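Local coordinates for Blr3880 protein (Bradyrhizobium japonicum, PDB 2OOD), which probably catalyses the zinc-dependent hydrolytic deamination of guanine to xanthine and ammonia, a step of purine degradation, at residues 81-86 with 105-110; 109-114 with 140-145; 115-120 with 146-151. All blocks are in the same frame, centred on the assembly; numbering follows the deposited sequence.

Contact 1. Residues 81-86 with 105-110. With ZN (zinc ion), chain B; GUN (guanine), chain C.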
loop_
_atom_site.group_PDB
_atom_site.type_symbol
_atom_site.label_atom_id
_atom_site.label_comp_id
_atom_site.label_asym_id
_atom_site.label_seq_id
_atom_site.Cartn_x
_atom_site.Cartn_y
_atom_site.Cartn_z
ATOM N N HIS A 81 6.644 -10.129 -13.992
ATOM C CA HIS A 81 7.956 -10.552 -14.465
ATOM C C HIS A 81 8.319 -11.816 -13.694
ATOM O O HIS A 81 8.752 -11.744 -12.545
ATOM C CB HIS A 81 9.000 -9.464 -14.190
ATOM C CG HIS A 81 8.913 -8.278 -15.100
ATOM N ND1 HIS A 81 9.550 -8.227 -16.319
ATOM C CD2 HIS A 81 8.299 -7.080 -14.948
ATOM C CE1 HIS A 81 9.337 -7.048 -16.877
ATOM N NE2 HIS A 81 8.580 -6.332 -16.067
ATOM N N LEU A 82 8.139 -12.968 -14.328
ATOM C CA LEU A 82 8.445 -14.256 -13.707
ATOM C C LEU A 82 9.801 -14.330 -12.998
ATOM O O LEU A 82 9.876 -14.710 -11.827
ATOM C CB LEU A 82 8.362 -15.374 -14.754
ATOM C CG LEU A 82 9.217 -16.622 -14.500
ATOM C CD1 LEU A 82 8.745 -17.343 -13.253
ATOM C CD2 LEU A 82 9.143 -17.536 -15.708
ATOM N N PRO A 83 10.890 -13.973 -13.697
ATOM C CA PRO A 83 12.221 -14.027 -13.092
ATOM C C PRO A 83 12.494 -13.011 -11.986
ATOM O O PRO A 83 13.595 -12.970 -11.445
ATOM C CB PRO A 83 13.147 -13.856 -14.291
ATOM C CG PRO A 83 12.370 -12.937 -15.158
ATOM C CD PRO A 83 10.970 -13.490 -15.088
ATOM N N GLN A 84 11.503 -12.197 -11.641
ATOM C CA GLN A 84 11.694 -11.209 -10.589
ATOM C C GLN A 84 10.986 -11.603 -9.292
ATOM O O GLN A 84 10.983 -10.849 -8.309
ATOM C CB GLN A 84 11.212 -9.848 -11.070
ATOM C CG GLN A 84 12.127 -9.241 -12.109
ATOM C CD GLN A 84 11.558 -7.984 -12.721
ATOM O OE1 GLN A 84 10.916 -7.195 -12.039
ATOM N NE2 GLN A 84 11.800 -7.782 -14.009
ATOM N N THR A 85 10.408 -12.802 -9.299
ATOM C CA THR A 85 9.685 -13.359 -8.160
ATOM C C THR A 85 10.422 -13.257 -6.828
ATOM O O THR A 85 9.805 -13.077 -5.782
ATOM C CB THR A 85 9.370 -14.856 -8.397
ATOM O OG1 THR A 85 8.503 -14.992 -9.528
ATOM C CG2 THR A 85 8.716 -15.474 -7.174
ATOM N N ARG A 86 11.742 -13.369 -6.869
ATOM C CA ARG A 86 12.539 -13.350 -5.653
ATOM C C ARG A 86 13.127 -12.005 -5.263
ATOM O O ARG A 86 13.667 -11.867 -4.164
ATOM C CB ARG A 86 13.665 -14.373 -5.787
ATOM C CG ARG A 86 14.379 -14.711 -4.499
ATOM C CD ARG A 86 15.402 -15.798 -4.737
ATOM N NE ARG A 86 15.940 -16.305 -3.483
ATOM C CZ ARG A 86 16.864 -17.256 -3.393
ATOM N NH1 ARG A 86 17.360 -17.804 -4.495
ATOM N NH2 ARG A 86 17.287 -17.663 -2.200
ATOM N N PRO A 105 21.025 -9.106 -12.572
ATOM C CA PRO A 105 21.810 -10.153 -11.912
ATOM C C PRO A 105 20.984 -11.347 -11.424
ATOM O O PRO A 105 21.527 -12.433 -11.229
ATOM C CB PRO A 105 22.523 -9.406 -10.776
ATOM C CG PRO A 105 21.717 -8.159 -10.586
ATOM C CD PRO A 105 21.304 -7.787 -11.986
ATOM N N GLU A 106 19.678 -11.156 -11.246
ATOM C CA GLU A 106 18.791 -12.232 -10.786
ATOM C C GLU A 106 18.154 -12.982 -11.947
ATOM O O GLU A 106 18.070 -14.204 -11.931
ATOM C CB GLU A 106 17.687 -11.656 -9.892
ATOM C CG GLU A 106 16.545 -12.607 -9.540
ATOM C CD GLU A 106 16.949 -13.723 -8.588
ATOM O OE1 GLU A 106 17.955 -13.560 -7.857
ATOM O OE2 GLU A 106 16.244 -14.761 -8.561
ATOM N N GLU A 107 17.706 -12.243 -12.955
ATOM C CA GLU A 107 17.071 -12.844 -14.120
ATOM C C GLU A 107 18.018 -13.740 -14.905
ATOM O O GLU A 107 17.590 -14.662 -15.604
ATOM C CB GLU A 107 16.513 -11.756 -15.037
ATOM C CG GLU A 107 15.317 -11.045 -14.445
ATOM C CD GLU A 107 14.549 -10.243 -15.462
ATOM O OE1 GLU A 107 14.486 -10.666 -16.635
ATOM O OE2 GLU A 107 13.990 -9.198 -15.088
ATOM N N ILE A 108 19.312 -13.473 -14.784
ATOM C CA ILE A 108 20.303 -14.256 -15.500
ATOM C C ILE A 108 20.399 -15.686 -14.944
ATOM O O ILE A 108 20.839 -16.599 -15.645
ATOM C CB ILE A 108 21.682 -13.546 -15.445
ATOM C CG1 ILE A 108 22.637 -14.189 -16.448
ATOM C CG2 ILE A 108 22.248 -13.609 -14.037
ATOM C CD1 ILE A 108 23.930 -13.414 -16.646
ATOM N N LYS A 109 19.965 -15.878 -13.697
ATOM C CA LYS A 109 19.997 -17.198 -13.057
ATOM C C LYS A 109 19.026 -18.175 -13.717
ATOM O O LYS A 109 19.202 -19.391 -13.633
ATOM C CB LYS A 109 19.624 -17.101 -11.575
ATOM C CG LYS A 109 20.470 -16.173 -10.741
ATOM C CD LYS A 109 19.961 -16.184 -9.307
ATOM C CE LYS A 109 20.764 -15.275 -8.399
ATOM N NZ LYS A 109 20.244 -15.311 -7.006
ATOM N N TYR A 110 17.992 -17.642 -14.358
ATOM C CA TYR A 110 17.004 -18.484 -15.007
ATOM C C TYR A 110 17.520 -19.181 -16.259
ATOM O O TYR A 110 16.760 -19.857 -16.957
ATOM C CB TYR A 110 15.738 -17.674 -15.312
ATOM C CG TYR A 110 14.932 -17.385 -14.064
ATOM C CD1 TYR A 110 15.429 -16.558 -13.064
ATOM C CD2 TYR A 110 13.701 -17.988 -13.853
ATOM C CE1 TYR A 110 14.723 -16.343 -11.886
ATOM C CE2 TYR A 110 12.988 -17.781 -12.679
ATOM C CZ TYR A 110 13.503 -16.961 -11.701
ATOM O OH TYR A 110 12.799 -16.765 -10.529
HETATM ZN ZN ZN B . 7.332 -4.627 -16.338
HETATM N N9 GUN C . 11.103 -2.623 -18.926
HETATM C C8 GUN C . 12.296 -1.982 -18.924
HETATM N N7 GUN C . 12.508 -1.406 -17.776
HETATM C C5 GUN C . 11.465 -1.644 -16.952
HETATM C C6 GUN C . 11.140 -1.280 -15.604
HETATM O O6 GUN C . 11.908 -0.601 -14.913
HETATM N N1 GUN C . 9.930 -1.732 -15.082
HETATM C C2 GUN C . 9.065 -2.502 -15.845
HETATM N N2 GUN C . 7.871 -2.948 -15.299
HETATM N N3 GUN C . 9.356 -2.839 -17.089
HETATM C C4 GUN C . 10.527 -2.433 -17.679
HETATM O O HOH W 1 13.512 -14.685 -9.003
HETATM O O HOH W 2 8.224 -4.654 -13.946
#

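Contact 2. Residues 109-114 with 140-145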
loop_
_atom_site.group_PDB
_atom_site.type_symbol
_atom_site.label_atom_id
_atom_site.label_comp_id
_atom_site.label_asym_id
_atom_site.label_seq_id
_atom_site.Cartn_x
_atom_site.Cartn_y
_atom_site.Cartn_z
ATOM N N LYS A 109 19.965 -15.878 -13.697
ATOM C CA LYS A 109 19.997 -17.198 -13.057
ATOM C C LYS A 109 19.026 -18.175 -13.717
ATOM O O LYS A 109 19.202 -19.391 -13.633
ATOM C CB LYS A 109 19.624 -17.101 -11.575
ATOM C CG LYS A 109 20.470 -16.173 -10.741
ATOM C CD LYS A 109 19.961 -16.184 -9.307
ATOM C CE LYS A 109 20.764 -15.275 -8.399
ATOM N NZ LYS A 109 20.244 -15.311 -7.006
ATOM N N TYR A 110 17.992 -17.642 -14.358
ATOM C CA TYR A 110 17.004 -18.484 -15.007
ATOM C C TYR A 110 17.520 -19.181 -16.259
ATOM O O TYR A 110 16.760 -19.857 -16.957
ATOM C CB TYR A 110 15.738 -17.674 -15.312
ATOM C CG TYR A 110 14.932 -17.385 -14.064
ATOM C CD1 TYR A 110 15.429 -16.558 -13.064
ATOM C CD2 TYR A 110 13.701 -17.988 -13.853
ATOM C CE1 TYR A 110 14.723 -16.343 -11.886
ATOM C CE2 TYR A 110 12.988 -17.781 -12.679
ATOM C CZ TYR A 110 13.503 -16.961 -11.701
ATOM O OH TYR A 110 12.799 -16.765 -10.529
ATOM N N LYS A 111 18.811 -19.004 -16.537
ATOM C CA LYS A 111 19.465 -19.650 -17.677
ATOM C C LYS A 111 19.517 -21.126 -17.293
ATOM O O LYS A 111 19.358 -22.017 -18.133
ATOM C CB LYS A 111 20.901 -19.145 -17.833
ATOM C CG LYS A 111 21.160 -18.232 -19.006
ATOM C CD LYS A 111 22.659 -17.963 -19.125
ATOM C CE LYS A 111 22.969 -17.037 -20.301
ATOM N NZ LYS A 111 24.407 -16.564 -20.309
ATOM N N ASP A 112 19.761 -21.346 -16.001
ATOM C CA ASP A 112 19.848 -22.663 -15.385
ATOM C C ASP A 112 18.422 -23.206 -15.251
ATOM O O ASP A 112 17.580 -22.584 -14.597
ATOM C CB ASP A 112 20.498 -22.509 -14.013
ATOM C CG ASP A 112 20.589 -23.807 -13.261
ATOM O OD1 ASP A 112 21.725 -24.269 -13.015
ATOM O OD2 ASP A 112 19.524 -24.367 -12.913
ATOM N N ARG A 113 18.149 -24.361 -15.856
ATOM C CA ARG A 113 16.800 -24.920 -15.827
ATOM C C ARG A 113 16.270 -25.336 -14.461
ATOM O O ARG A 113 15.056 -25.337 -14.244
ATOM C CB ARG A 113 16.695 -26.092 -16.795
ATOM C CG ARG A 113 15.277 -26.556 -17.013
ATOM C CD ARG A 113 15.248 -27.715 -17.978
ATOM N NE ARG A 113 15.745 -27.350 -19.304
ATOM C CZ ARG A 113 15.112 -26.545 -20.153
ATOM N NH1 ARG A 113 13.944 -26.004 -19.826
ATOM N NH2 ARG A 113 15.637 -26.297 -21.345
ATOM N N ASN A 114 17.155 -25.690 -13.536
ATOM C CA ASN A 114 16.709 -26.079 -12.203
ATOM C C ASN A 114 16.163 -24.875 -11.451
ATOM O O ASN A 114 15.104 -24.949 -10.822
ATOM C CB ASN A 114 17.852 -26.710 -11.408
ATOM C CG ASN A 114 18.191 -28.105 -11.892
ATOM O OD1 ASN A 114 17.372 -29.025 -11.804
ATOM N ND2 ASN A 114 19.399 -28.267 -12.420
ATOM N N SER A 140 12.855 -14.092 -19.004
ATOM C CA SER A 140 14.189 -13.571 -19.250
ATOM C C SER A 140 14.478 -13.743 -20.739
ATOM O O SER A 140 13.597 -14.129 -21.511
ATOM C CB SER A 140 15.236 -14.309 -18.414
ATOM O OG SER A 140 15.277 -15.683 -18.745
ATOM N N SER A 141 15.709 -13.450 -21.141
ATOM C CA SER A 141 16.100 -13.569 -22.537
ATOM C C SER A 141 16.420 -15.005 -22.942
ATOM O O SER A 141 16.626 -15.283 -24.122
ATOM C CB SER A 141 17.304 -12.679 -22.800
ATOM O OG SER A 141 18.267 -12.863 -21.782
ATOM N N SER A 142 16.465 -15.909 -21.964
ATOM C CA SER A 142 16.752 -17.322 -22.212
ATOM C C SER A 142 15.469 -18.126 -22.382
ATOM O O SER A 142 14.568 -18.043 -21.556
ATOM C CB SER A 142 17.552 -17.904 -21.047
ATOM O OG SER A 142 17.433 -19.319 -21.011
ATOM N N PRO A 143 15.376 -18.929 -23.450
ATOM C CA PRO A 143 14.165 -19.731 -23.675
ATOM C C PRO A 143 13.797 -20.660 -22.508
ATOM O O PRO A 143 12.631 -21.022 -22.344
ATOM C CB PRO A 143 14.491 -20.501 -24.958
ATOM C CG PRO A 143 15.395 -19.561 -25.690
ATOM C CD PRO A 143 16.305 -19.048 -24.587
ATOM N N VAL A 144 14.791 -21.032 -21.704
ATOM C CA VAL A 144 14.585 -21.919 -20.558
ATOM C C VAL A 144 13.425 -21.468 -19.666
ATOM O O VAL A 144 12.438 -22.190 -19.501
ATOM C CB VAL A 144 15.867 -22.005 -19.694
ATOM C CG1 VAL A 144 15.637 -22.896 -18.490
ATOM C CG2 VAL A 144 17.011 -22.532 -20.527
ATOM N N ALA A 145 13.553 -20.272 -19.094
ATOM C CA ALA A 145 12.525 -19.723 -18.221
ATOM C C ALA A 145 11.144 -19.773 -18.872
ATOM O O ALA A 145 10.154 -20.088 -18.213
ATOM C CB ALA A 145 12.878 -18.297 -17.848
#

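Contact 3. Residues 115-120 with 146-151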
loop_
_atom_site.group_PDB
_atom_site.type_symbol
_atom_site.label_atom_id
_atom_site.label_comp_id
_atom_site.label_asym_id
_atom_site.label_seq_id
_atom_site.Cartn_x
_atom_site.Cartn_y
_atom_site.Cartn_z
ATOM N N TYR A 115 16.892 -23.765 -11.519
ATOM C CA TYR A 115 16.482 -22.528 -10.861
ATOM C C TYR A 115 15.194 -22.033 -11.510
ATOM O O TYR A 115 14.270 -21.613 -10.831
ATOM C CB TYR A 115 17.566 -21.464 -11.019
ATOM C CG TYR A 115 17.465 -20.325 -10.043
ATOM C CD1 TYR A 115 18.009 -20.424 -8.777
ATOM C CD2 TYR A 115 16.829 -19.142 -10.386
ATOM C CE1 TYR A 115 17.932 -19.372 -7.870
ATOM C CE2 TYR A 115 16.742 -18.080 -9.486
ATOM C CZ TYR A 115 17.300 -18.202 -8.228
ATOM O OH TYR A 115 17.248 -17.147 -7.329
ATOM N N ALA A 116 15.146 -22.087 -12.834
ATOM C CA ALA A 116 13.977 -21.645 -13.572
ATOM C C ALA A 116 12.757 -22.443 -13.147
ATOM O O ALA A 116 11.676 -21.887 -12.941
ATOM C CB ALA A 116 14.209 -21.805 -15.068
ATOM N N ARG A 117 12.933 -23.755 -13.021
ATOM C CA ARG A 117 11.831 -24.627 -12.628
ATOM C C ARG A 117 11.315 -24.288 -11.228
ATOM O O ARG A 117 10.108 -24.316 -10.980
ATOM C CB ARG A 117 12.262 -26.094 -12.684
ATOM C CG ARG A 117 11.135 -27.052 -12.355
ATOM C CD ARG A 117 11.615 -28.490 -12.262
ATOM N NE ARG A 117 12.095 -28.987 -13.544
ATOM C CZ ARG A 117 13.347 -29.372 -13.776
ATOM N NH1 ARG A 117 14.251 -29.309 -12.800
ATOM N NH2 ARG A 117 13.692 -29.834 -14.975
ATOM N N GLU A 118 12.225 -23.961 -10.316
ATOM C CA GLU A 118 11.824 -23.618 -8.958
ATOM C C GLU A 118 11.134 -22.255 -8.905
ATOM O O GLU A 118 10.140 -22.086 -8.194
ATOM C CB GLU A 118 13.026 -23.607 -8.029
ATOM C CG GLU A 118 12.691 -24.164 -6.669
ATOM C CD GLU A 118 13.411 -23.439 -5.552
ATOM O OE1 GLU A 118 14.638 -23.186 -5.690
ATOM O OE2 GLU A 118 12.742 -23.130 -4.532
ATOM N N GLY A 119 11.665 -21.284 -9.648
ATOM C CA GLY A 119 11.068 -19.964 -9.676
ATOM C C GLY A 119 9.660 -20.054 -10.230
ATOM O O GLY A 119 8.723 -19.513 -9.649
ATOM N N VAL A 120 9.506 -20.749 -11.352
ATOM C CA VAL A 120 8.197 -20.909 -11.971
ATOM C C VAL A 120 7.199 -21.502 -10.990
ATOM O O VAL A 120 6.025 -21.143 -10.990
ATOM C CB VAL A 120 8.262 -21.832 -13.197
ATOM C CG1 VAL A 120 6.855 -22.170 -13.661
ATOM C CG2 VAL A 120 9.047 -21.159 -14.312
ATOM N N THR A 146 11.068 -19.466 -20.162
ATOM C CA THR A 146 9.786 -19.499 -20.857
ATOM C C THR A 146 9.229 -20.917 -20.984
ATOM O O THR A 146 8.026 -21.136 -20.816
ATOM C CB THR A 146 9.891 -18.893 -22.275
ATOM O OG1 THR A 146 10.190 -17.497 -22.173
ATOM C CG2 THR A 146 8.576 -19.066 -23.031
ATOM N N GLU A 147 10.099 -21.877 -21.284
ATOM C CA GLU A 147 9.666 -23.263 -21.433
ATOM C C GLU A 147 9.129 -23.787 -20.108
ATOM O O GLU A 147 8.036 -24.352 -20.057
ATOM C CB GLU A 147 10.823 -24.145 -21.905
ATOM C CG GLU A 147 11.417 -23.735 -23.238
ATOM C CD GLU A 147 12.732 -24.439 -23.532
ATOM O OE1 GLU A 147 13.357 -24.928 -22.568
ATOM O OE2 GLU A 147 13.146 -24.492 -24.715
ATOM N N GLU A 148 9.890 -23.592 -19.034
ATOM C CA GLU A 148 9.462 -24.058 -17.721
ATOM C C GLU A 148 8.148 -23.429 -17.270
ATOM O O GLU A 148 7.366 -24.071 -16.572
ATOM C CB GLU A 148 10.545 -23.786 -16.675
ATOM C CG GLU A 148 11.791 -24.645 -16.824
ATOM C CD GLU A 148 11.477 -26.133 -16.868
ATOM O OE1 GLU A 148 10.679 -26.600 -16.028
ATOM O OE2 GLU A 148 12.034 -26.839 -17.736
ATOM N N LEU A 149 7.901 -22.179 -17.667
ATOM C CA LEU A 149 6.673 -21.486 -17.284
ATOM C C LEU A 149 5.448 -22.052 -17.990
ATOM O O LEU A 149 4.424 -22.314 -17.365
ATOM C CB LEU A 149 6.775 -19.984 -17.574
ATOM C CG LEU A 149 5.451 -19.227 -17.401
ATOM C CD1 LEU A 149 5.035 -19.230 -15.946
ATOM C CD2 LEU A 149 5.594 -17.812 -17.904
ATOM N N PHE A 150 5.547 -22.230 -19.299
ATOM C CA PHE A 150 4.428 -22.770 -20.054
ATOM C C PHE A 150 4.072 -24.180 -19.597
ATOM O O PHE A 150 2.899 -24.530 -19.485
ATOM C CB PHE A 150 4.759 -22.802 -21.544
ATOM C CG PHE A 150 4.507 -21.505 -22.253
ATOM C CD1 PHE A 150 3.242 -20.919 -22.226
ATOM C CD2 PHE A 150 5.518 -20.889 -22.987
ATOM C CE1 PHE A 150 2.985 -19.739 -22.925
ATOM C CE2 PHE A 150 5.271 -19.709 -23.691
ATOM C CZ PHE A 150 4.000 -19.135 -23.660
ATOM N N GLU A 151 5.087 -24.990 -19.334
ATOM C CA GLU A 151 4.858 -26.364 -18.925
ATOM C C GLU A 151 4.241 -26.532 -17.541
ATOM O O GLU A 151 3.362 -27.379 -17.356
ATOM C CB GLU A 151 6.158 -27.157 -19.070
ATOM C CG GLU A 151 6.315 -27.715 -20.480
ATOM C CD GLU A 151 7.751 -27.986 -20.879
ATOM O OE1 GLU A 151 8.514 -28.537 -20.055
ATOM O OE2 GLU A 151 8.114 -27.659 -22.032
HETATM O O HOH W 3 10.746 -29.395 -15.927
HETATM O O HOH W 4 12.936 -29.982 -17.357
#

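Contact 1. Residues 81-86 with 105-110
Pro-83 lies on the ring of Tyr-110: its CA stands 3.7 Å from the ring centroid and 21° off the ring normal, a CH-pi contact over one face. The proline CB, 3.6 Å from CG of Glu-107, extends this close packing to the next side chain. Beside it, Gln-84 NE2 donates to Glu-107 OE2 (2.8 Å), approaching nearly along the C-O bond, and Arg-206 makes a salt bridge to the same oxygen. Gln-84 CG is anti to the carbonyl carbon (chi1 -72°) and the chain beyond is extended, which leaves NE2 above one face of the His-81 ring.

The other side is looser. Arg-86 CB comes no closer than 3.8 Å to Glu-106 OE2, and a water bridges the segments, accepting from Tyr-110 OH (2.7 Å) and Arg-86 N while donating to Pro-83 O and Glu-106 OE2. Partly exposed Arg-86 hydrogen-bonds through NE to Trp-420 O of the second subunit, and Tyr-115 OH is hydrogen-bonded to Glu-106 OE2.

His-81 NE2 binds zinc at 2.1 Å in a site completed by His-234 and Asp-326; with His-79 it forms the His-X-His pair ending the first barrel strand of an amidohydrolase.

Contact 2. Residues 109-114 with 140-145
Val-144 and Arg-113 meet where two neighbouring outer helices of the amidohydrolase (beta/alpha) barrel begin, each opened by an N-cap residue. In helix 143-156 the cap is Ser-142, whose OG accepts from Val-144 N at 3.2 Å. In helix 113-129 it is Asp-112, with a weak bond from Asn-114 N to OD2 and a further one from Tyr-115 N to the same oxygen.

Between the two caps Val-144 carries most of the contact. Its CG2 lies 3.4 Å from Lys-111 O, and its CG1 lies 3.5 Å from Arg-113 CA, so both branches pack against the backbone leading into helix 113-129. Ala-145 continues the apolar packing with CB 3.9 Å from Tyr-110 CB, and Ser-140 OG is 4.0 Å from that same tyrosine carbon. Ser-142 CB lies 4.2 Å from CG of Lys-111, whose NZ reaches Glu-174 O. The partners here are mostly methyl groups, backbone atoms and aliphatic carbons, with serine hydroxyls at van der Waals distance, which is evidence for steric rather than polar joining.

Arg-113 bends at chi3 (-63°), which folds its guanidinium back over the valine. Its NH2 and NH1 form salt bridges with Glu-147 and Glu-148, while Val-144 CG1 stands over one face of the group, 3.8 Å above its plane and displaced toward the rim.

Contact 3. Residues 115-120 with 146-151
Glu-148 projects from helix 146-151 toward Ala-116 and Arg-117 of helix 115-120, and the course of its side chain separates an apolar base from a charged tip. CG is anti to the carbonyl carbon, and a bend at chi2 (-54°) swings the carboxylate aside while the stem stays against the neighbouring helix. CG is thereby left 4.1 Å from Ala-116 CB. Arg-117 bends at chi3, and the guanidinium and carboxylate planes end up 81° apart. The salt bridge from Arg-117 NE to Glu-148 OE1 is long, 3.7 Å. A water fills in for it, accepting from NE at 2.8 Å in the guanidinium plane and donating to OE1, while OE2 has Arg-113 NH1 as its salt-bridge partner.

Both segments belong to consecutive outer helices of the amidohydrolase (beta/alpha) barrel; their local axes come within 8.8 Å and cross at -40°.

Deeper in this interface Val-120 sets both branches against Glu-148 and Leu-149. CG1, anti to the backbone N, lies 3.5 Å from Glu-148 O and 4.1 Å from Leu-149 CD1. CG2 meets Glu-148 CB at 3.8 Å and also borders Leu-149 N. Replacing this valine with an alanine would probably open a gap beside Leu-149 and leave the Glu-148 stem less firmly backed. Leu-82, from the loop after the zinc-binding strand, touches both Val-120 and Leu-149.

Contacts 2 and 3 hold the same pair of helices, 113-129 and 143-156, at successive levels, with centres 8 Å apart; contact 1 instead ties the loop after strand 70-81 to the end of helix 95-107. Contacts 1 and 3 are largely buried, whereas contact 2 is only partly so. Their chemistry follows their place: contact 1, next to the metal site, mixes ring packing with a direct hydrogen bond and a bridging water; contact 2 is mainly steric; contact 3 has an apolar interior and a hydrated charged rim. Tyr-110 is shared by contacts 1 and 2, Arg-113 carries salt bridges from contact 2 into contact 3, and Tyr-115 OH connects contact 3 to Glu-106 and Arg-86.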